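Geranyltranstransferase (PDB 2FTZ) probably catalyses the condensation of geranyl diphosphate with isopentenyl diphosphate to give farnesyl diphosphate, a chain-elongating step of isoprenoid synthesis. Local coordinates at residues 30-33 with 34-37; 50-53 with 54-58; 163-166 with 167-171. All blocks are in the same frame, centred on the assembly; numbering follows the deposited sequence.

Contact 1 (30-33 with 34-37); sequences WDLL and TEEA. With EDO (1,2-ethanediol), chain E.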
loop_
_atom_site.group_PDB
_atom_site.type_symbol
_atom_site.label_atom_id
_atom_site.label_comp_id
_atom_site.label_asym_id
_atom_site.label_seq_id
_atom_site.Cartn_x
_atom_site.Cartn_y
_atom_site.Cartn_z
ATOM N N TRP A 30 11.178 16.403 -3.541
ATOM C CA TRP A 30 10.427 16.844 -4.733
ATOM C C TRP A 30 9.575 18.080 -4.522
ATOM O O TRP A 30 8.728 18.382 -5.341
ATOM C CB TRP A 30 9.553 15.674 -5.258
ATOM C CG TRP A 30 10.360 14.508 -5.587
ATOM C CD1 TRP A 30 10.583 13.416 -4.816
ATOM C CD2 TRP A 30 11.143 14.330 -6.760
ATOM N NE1 TRP A 30 11.445 12.566 -5.438
ATOM C CE2 TRP A 30 11.789 13.092 -6.641
ATOM C CE3 TRP A 30 11.338 15.076 -7.900
ATOM C CZ2 TRP A 30 12.644 12.604 -7.629
ATOM C CZ3 TRP A 30 12.183 14.596 -8.869
ATOM C CH2 TRP A 30 12.819 13.374 -8.727
ATOM N N ASP A 31 9.781 18.807 -3.421
ATOM C CA ASP A 31 9.054 20.040 -3.103
ATOM C C ASP A 31 7.549 19.791 -3.033
ATOM O O ASP A 31 6.771 20.620 -3.470
ATOM C CB ASP A 31 9.370 21.176 -4.109
ATOM C CG ASP A 31 8.766 22.537 -3.680
ATOM O OD1 ASP A 31 8.660 22.794 -2.476
ATOM O OD2 ASP A 31 8.310 23.308 -4.539
ATOM N N LEU A 32 7.141 18.628 -2.536
ATOM C CA LEU A 32 5.736 18.297 -2.446
ATOM C C LEU A 32 5.183 18.478 -1.038
ATOM O O LEU A 32 5.810 18.011 -0.081
ATOM C CB LEU A 32 5.453 16.865 -2.900
ATOM C CG LEU A 32 5.717 16.603 -4.376
ATOM C CD1 LEU A 32 5.701 15.044 -4.640
ATOM C CD2 LEU A 32 4.755 17.372 -5.318
ATOM N N LEU A 33 3.987 19.075 -0.937
ATOM C CA LEU A 33 3.194 19.096 0.297
ATOM C C LEU A 33 2.921 17.679 0.821
ATOM O O LEU A 33 2.911 17.458 2.013
ATOM C CB LEU A 33 1.841 19.761 0.087
ATOM C CG LEU A 33 1.776 21.263 -0.078
ATOM C CD1 LEU A 33 0.297 21.628 -0.189
ATOM C CD2 LEU A 33 2.415 21.946 1.138
ATOM N N THR A 34 2.772 16.715 -0.079
ATOM C CA THR A 34 2.569 15.319 0.279
ATOM C C THR A 34 3.758 14.776 1.086
ATOM O O THR A 34 3.565 14.031 2.051
ATOM C CB THR A 34 2.243 14.458 -0.978
ATOM O OG1 THR A 34 1.056 14.972 -1.592
ATOM C CG2 THR A 34 2.029 12.971 -0.605
ATOM N N GLU A 35 4.977 15.120 0.669
ATOM C CA GLU A 35 6.201 14.734 1.402
ATOM C C GLU A 35 6.243 15.346 2.801
ATOM O O GLU A 35 6.562 14.659 3.806
ATOM C CB GLU A 35 7.410 15.096 0.589
ATOM C CG GLU A 35 7.613 14.351 -0.746
ATOM C CD GLU A 35 8.835 14.848 -1.466
ATOM O OE1 GLU A 35 8.826 16.040 -1.869
ATOM O OE2 GLU A 35 9.833 14.077 -1.592
ATOM N N GLU A 36 5.935 16.634 2.860
ATOM C CA GLU A 36 5.874 17.363 4.126
ATOM C C GLU A 36 4.843 16.718 5.066
ATOM O O GLU A 36 5.069 16.610 6.277
ATOM C CB GLU A 36 5.543 18.836 3.891
ATOM C CG GLU A 36 5.596 19.668 5.197
ATOM C CD GLU A 36 5.111 21.092 5.018
ATOM O OE1 GLU A 36 5.360 21.691 3.934
ATOM O OE2 GLU A 36 4.487 21.614 5.983
ATOM N N ALA A 37 3.704 16.338 4.519
ATOM C CA ALA A 37 2.651 15.705 5.307
ATOM C C ALA A 37 3.051 14.344 5.891
ATOM O O ALA A 37 2.707 14.016 7.033
ATOM C CB ALA A 37 1.332 15.544 4.430
HETATM C C1 EDO E . 13.115 19.128 -1.413
HETATM O O1 EDO E . 11.695 18.896 -1.377
HETATM C C2 EDO E . 13.560 20.227 -2.370
HETATM O O2 EDO E . 12.557 21.090 -2.910
#
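Glu-35 reaches back from the first turn of helix 33-43 to the loop residues Trp-30 and Leu-32. Glu-35 CB lies 3.4 Å from Leu-32 O. CG sits beside its own backbone N (chi1 -65°), which sets the chain toward the loop residues before the helix. Glu-35 CG then passes Leu-32 CB at 4.0 Å, and the extended chain carries the carboxylate on to the backbone amides. OE1 is gripped twice. Trp-30 N donates to the syn lone pair of Glu-35 OE1 at 2.9 Å, and Leu-32 N to the anti lone pair of the same OE1 at 3.2 Å. The two bonds hold the carboxylate from both sides of one oxygen. Glu-35 OE2 lies 3.4 Å from Trp-30 CD1, at the indole edge and near the ring plane; it also accepts a hydrogen bond from Gly-29 N. The buried acid is therefore met by several amide donors at a helix start, which would probably favour its charged form.

Leu-32 is the N-cap and Glu-35 the N3 residue. The bond from Leu-32 N to Glu-35 OE1 corresponds to the glutamate half of a capping box. Leucine has no polar side-chain atom to give the other half. Leu-32 O accepts from Glu-36 N at 3.2 Å and opens the helical bonding. Asp-31 N bonds to another partner, O1 of a 1,2-ethanediol, at 2.8 Å.

Around this turn, Thr-34 and Ala-37 pack on helix 109-127, and Glu-36 OE2 bonds to Tyr-107. The second subunit covers much of the rest. Its Glu-155 bonds to Leu-33 N and Thr-34 OG1, and its Phe-174 meets the Trp-30 ring edge-to-face, so this helix start lies at the dimer interface.

Contact 2 (50-53 with 54-58); sequences RPLL and VLTLG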
loop_
_atom_site.group_PDB
_atom_site.type_symbol
_atom_site.label_atom_id
_atom_site.label_comp_id
_atom_site.label_asym_id
_atom_site.label_seq_id
_atom_site.Cartn_x
_atom_site.Cartn_y
_atom_site.Cartn_z
ATOM N N ARG A 50 6.044 -0.213 18.780
ATOM C CA ARG A 50 6.232 -1.258 17.774
ATOM C C ARG A 50 7.701 -1.381 17.350
ATOM O O ARG A 50 8.293 -2.461 17.478
ATOM C CB ARG A 50 5.287 -1.051 16.577
ATOM C CG ARG A 50 3.816 -1.259 17.000
ATOM C CD ARG A 50 2.816 -0.750 15.935
ATOM N NE ARG A 50 1.439 -0.878 16.398
ATOM C CZ ARG A 50 0.891 -0.027 17.263
ATOM N NH1 ARG A 50 1.607 0.941 17.780
ATOM N NH2 ARG A 50 -0.367 -0.175 17.636
ATOM N N PRO A 51 8.317 -0.283 16.902
ATOM C CA PRO A 51 9.754 -0.417 16.613
ATOM C C PRO A 51 10.607 -0.779 17.836
ATOM O O PRO A 51 11.576 -1.517 17.696
ATOM C CB PRO A 51 10.128 0.945 15.993
ATOM C CG PRO A 51 9.050 1.851 16.430
ATOM C CD PRO A 51 7.805 1.038 16.508
ATOM N N LEU A 52 10.256 -0.265 19.016
ATOM C CA LEU A 52 10.977 -0.600 20.242
ATOM C C LEU A 52 10.912 -2.116 20.510
ATOM O O LEU A 52 11.956 -2.718 20.847
ATOM C CB LEU A 52 10.470 0.208 21.450
ATOM C CG LEU A 52 11.363 0.248 22.678
ATOM C CD1 LEU A 52 12.768 0.681 22.281
ATOM C CD2 LEU A 52 10.766 1.222 23.682
ATOM N N LEU A 53 9.750 -2.755 20.322
ATOM C CA LEU A 53 9.633 -4.222 20.464
ATOM C C LEU A 53 10.525 -4.962 19.485
ATOM O O LEU A 53 11.220 -5.911 19.868
ATOM C CB LEU A 53 8.184 -4.763 20.270
ATOM C CG LEU A 53 7.249 -4.613 21.451
ATOM C CD1 LEU A 53 5.809 -4.754 20.954
ATOM C CD2 LEU A 53 7.584 -5.662 22.509
ATOM N N VAL A 54 10.501 -4.544 18.217
ATOM C CA VAL A 54 11.333 -5.170 17.199
ATOM C C VAL A 54 12.815 -5.075 17.592
ATOM O O VAL A 54 13.550 -6.058 17.539
ATOM C CB VAL A 54 11.127 -4.544 15.812
ATOM C CG1 VAL A 54 12.215 -5.067 14.843
ATOM C CG2 VAL A 54 9.702 -4.823 15.297
ATOM N N LEU A 55 13.265 -3.891 17.970
ATOM C CA LEU A 55 14.665 -3.689 18.284
ATOM C C LEU A 55 15.108 -4.459 19.542
ATOM O O LEU A 55 16.207 -5.026 19.583
ATOM C CB LEU A 55 14.992 -2.206 18.445
ATOM C CG LEU A 55 14.879 -1.360 17.176
ATOM C CD1 LEU A 55 15.162 0.107 17.599
ATOM C CD2 LEU A 55 15.874 -1.829 16.069
ATOM N N THR A 56 14.248 -4.480 20.547
ATOM C CA THR A 56 14.515 -5.160 21.786
ATOM C C THR A 56 14.542 -6.693 21.590
ATOM O O THR A 56 15.440 -7.393 22.104
ATOM C CB THR A 56 13.509 -4.703 22.859
ATOM O OG1 THR A 56 13.580 -3.261 22.943
ATOM C CG2 THR A 56 13.866 -5.280 24.186
ATOM N N LEU A 57 13.592 -7.227 20.842
ATOM C CA LEU A 57 13.576 -8.665 20.568
ATOM C C LEU A 57 14.826 -9.056 19.785
ATOM O O LEU A 57 15.486 -10.059 20.093
ATOM C CB LEU A 57 12.340 -9.043 19.769
ATOM C CG LEU A 57 11.060 -9.341 20.549
ATOM C CD1 LEU A 57 9.860 -9.385 19.557
ATOM C CD2 LEU A 57 11.190 -10.641 21.320
ATOM N N GLY A 58 15.166 -8.243 18.798
ATOM C CA GLY A 58 16.360 -8.528 17.983
ATOM C C GLY A 58 17.650 -8.506 18.777
ATOM O O GLY A 58 18.526 -9.345 18.564
#
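Thr-56 and Leu-52 meet one turn apart on helix 49-61, through one carbonyl that takes two bonds. Thr-56 OG1 donates to Leu-52 O at 2.7 Å, and Thr-56 N donates to the same Leu-52 O at 2.9 Å. The two come from opposite faces of the carbonyl plane, with the hydroxyl well above it. The hydroxyl lies beside its own backbone N (chi1 -55°), facing back down the helix. Lys-14 NZ also bonds to OG1. A valine in place of Thr-56 would probably strip Leu-52 O of its second donor and leave Lys-14 without this partner.

Backbone bonds carry the rest of the turn. Val-54 N donates to Arg-50 O at 3.1 Å, and Leu-57 N to Leu-53 O at 2.9 Å.

The van der Waals contacts run mostly from side-chain carbon to backbone carbonyl oxygen. Leu-55 CG rests 3.3 Å from Pro-51 O. The side chains otherwise face other helices: Pro-51 packs on helix 69-87, and Leu-53 on Phe-180.

Arg-50 and Pro-51 close the GGKxxRP sequence of polyprenyl synthases, which in relatives binds the isopentenyl diphosphate phosphates. Arg-50 NH2 bonds to an unidentified ligand, probably from the crystallisation liquor, which is consistent with such a pocket.

Contact 3 (163-166 with 167-171); sequences VSQE and MVERM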
loop_
_atom_site.group_PDB
_atom_site.type_symbol
_atom_site.label_atom_id
_atom_site.label_comp_id
_atom_site.label_asym_id
_atom_site.label_seq_id
_atom_site.Cartn_x
_atom_site.Cartn_y
_atom_site.Cartn_z
ATOM N N VAL A 163 -23.442 -8.958 14.788
ATOM C CA VAL A 163 -22.006 -9.034 15.149
ATOM C C VAL A 163 -21.815 -9.826 16.435
ATOM O O VAL A 163 -22.139 -9.361 17.523
ATOM C CB VAL A 163 -21.344 -7.633 15.307
ATOM C CG1 VAL A 163 -19.868 -7.796 15.510
ATOM C CG2 VAL A 163 -21.585 -6.770 14.087
ATOM N N SER A 164 -21.265 -11.023 16.301
ATOM C CA SER A 164 -21.023 -11.886 17.430
ATOM C C SER A 164 -19.785 -11.447 18.186
ATOM O O SER A 164 -18.916 -10.701 17.659
ATOM C CB SER A 164 -20.831 -13.340 16.968
ATOM O OG SER A 164 -19.555 -13.500 16.328
ATOM N N GLN A 165 -19.674 -11.953 19.412
ATOM C CA GLN A 165 -18.453 -11.770 20.185
ATOM C C GLN A 165 -17.199 -12.271 19.448
ATOM O O GLN A 165 -16.170 -11.615 19.470
ATOM C CB GLN A 165 -18.580 -12.455 21.536
ATOM C CG GLN A 165 -17.385 -12.229 22.422
ATOM C CD GLN A 165 -17.469 -13.009 23.734
ATOM O OE1 GLN A 165 -18.506 -13.060 24.376
ATOM N NE2 GLN A 165 -16.363 -13.593 24.130
ATOM N N GLU A 166 -17.289 -13.452 18.846
ATOM C CA GLU A 166 -16.176 -14.024 18.081
ATOM C C GLU A 166 -15.733 -13.094 16.954
ATOM O O GLU A 166 -14.513 -12.900 16.715
ATOM C CB GLU A 166 -16.590 -15.374 17.492
ATOM C CG GLU A 166 -15.514 -16.061 16.656
ATOM C CD GLU A 166 -15.994 -17.406 16.074
ATOM O OE1 GLU A 166 -16.757 -18.127 16.766
ATOM O OE2 GLU A 166 -15.596 -17.738 14.932
ATOM N N MET A 167 -16.706 -12.505 16.269
ATOM C CA MET A 167 -16.384 -11.524 15.209
ATOM C C MET A 167 -15.641 -10.301 15.759
ATOM O O MET A 167 -14.700 -9.736 15.116
ATOM C CB MET A 167 -17.692 -11.119 14.467
ATOM C CG MET A 167 -18.230 -12.226 13.565
ATOM S SD MET A 167 -19.934 -11.872 13.051
ATOM C CE MET A 167 -19.741 -10.448 12.025
ATOM N N VAL A 168 -16.049 -9.815 16.934
ATOM C CA VAL A 168 -15.329 -8.677 17.524
ATOM C C VAL A 168 -13.930 -9.058 17.893
ATOM O O VAL A 168 -12.970 -8.332 17.628
ATOM C CB VAL A 168 -16.085 -8.098 18.782
ATOM C CG1 VAL A 168 -15.252 -6.912 19.361
ATOM C CG2 VAL A 168 -17.464 -7.690 18.388
ATOM N N GLU A 169 -13.757 -10.226 18.498
ATOM C CA GLU A 169 -12.420 -10.686 18.871
ATOM C C GLU A 169 -11.514 -10.891 17.628
ATOM O O GLU A 169 -10.343 -10.505 17.630
ATOM C CB GLU A 169 -12.510 -11.983 19.637
ATOM C CG GLU A 169 -13.175 -11.876 20.946
ATOM C CD GLU A 169 -13.152 -13.205 21.692
ATOM O OE1 GLU A 169 -12.052 -13.806 21.844
ATOM O OE2 GLU A 169 -14.233 -13.614 22.129
ATOM N N ARG A 170 -12.084 -11.411 16.552
ATOM C CA ARG A 170 -11.322 -11.531 15.286
ATOM C C ARG A 170 -10.910 -10.152 14.738
ATOM O O ARG A 170 -9.786 -9.975 14.318
ATOM C CB ARG A 170 -12.099 -12.317 14.231
ATOM C CG ARG A 170 -11.356 -12.471 12.904
ATOM C CD ARG A 170 -12.166 -13.156 11.901
ATOM N NE ARG A 170 -12.496 -14.490 12.362
ATOM C CZ ARG A 170 -13.722 -14.902 12.672
ATOM N NH1 ARG A 170 -14.784 -14.098 12.549
ATOM N NH2 ARG A 170 -13.882 -16.138 13.106
ATOM N N MET A 171 -11.840 -9.187 14.744
ATOM C CA MET A 171 -11.576 -7.849 14.317
ATOM C C MET A 171 -10.391 -7.242 15.109
ATOM O O MET A 171 -9.505 -6.597 14.520
ATOM C CB MET A 171 -12.864 -6.973 14.394
ATOM C CG MET A 171 -12.663 -5.567 13.895
ATOM S SD MET A 171 -12.223 -4.446 15.212
ATOM C CE MET A 171 -13.790 -4.375 16.179
HETATM O O HOH W 1 -17.369 -15.651 13.300
#
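Ser-164 and Met-167 face each other at the start of helix 165-173. Ser-164 holds OG between its backbone N and carbonyl carbon (chi1 73°), where it can meet the first turn. There Ser-164 OG accepts from Met-167 N at 3.0 Å. Met-167 CG lies beside its own backbone N (chi1 -72°), which brings the sulfur back to the loop. Met-167 CG passes 3.3 Å from Ser-164 OG, and Met-167 SD receives a weak bond from Ser-164 N at 3.6 Å. The pair makes a capping box, with a sulfur in the place of the usual side-chain oxygen. Just outside it, Val-163 CG1 touches Val-168 CG2 at 3.8 Å. These flank the cap as N' and N4 residues, so they form a hydrophobic staple. Val-163 and Met-167 also pack on Phe-156 of helix 147-158.

Two polar pairs follow, each joining residues one turn apart. Gln-165 is extended as far as CD, and Gln-165 NE2 donates to Glu-169 OE2 at 2.9 Å. The acceptor lies in the amide plane, and the amide and carboxylate are nearly coplanar.

Glu-166 is also extended to CD, but Arg-170 bends at chi3 (-61°), bringing its guanidinium back to the acid. Arg-170 NH2 forms a salt bridge with Glu-166 OE2 at 3.0 Å, its hydrogen bond meeting the anti lone pair of that oxygen. The two planes stand 70° apart. A water accepts from Arg-170 NH1 at 3.1 Å and gives a weak bond to Glu-166 OE2.

The contacts follow one another along the chain of an all-helical polyprenyl synthase fold, contact 2 within a helix, contacts 1 and 3 each at the start of one. Contacts 1 and 2 lie on consecutive helices, 33-43 and 49-61, with centres 29 Å apart. Contact 3, on helix 165-173, is also 29 Å from contact 2 between centres, and about 12 Å between nearest atoms. Contacts 1 and 3 are 39 Å apart between centres, on opposite sides of the chain's middle. None touch within one chain. The dimer changes this: Arg-170 of the second subunit packs on Trp-30. Contacts 1 and 3 therefore meet across the interface, while contact 2 stays buried inside each subunit.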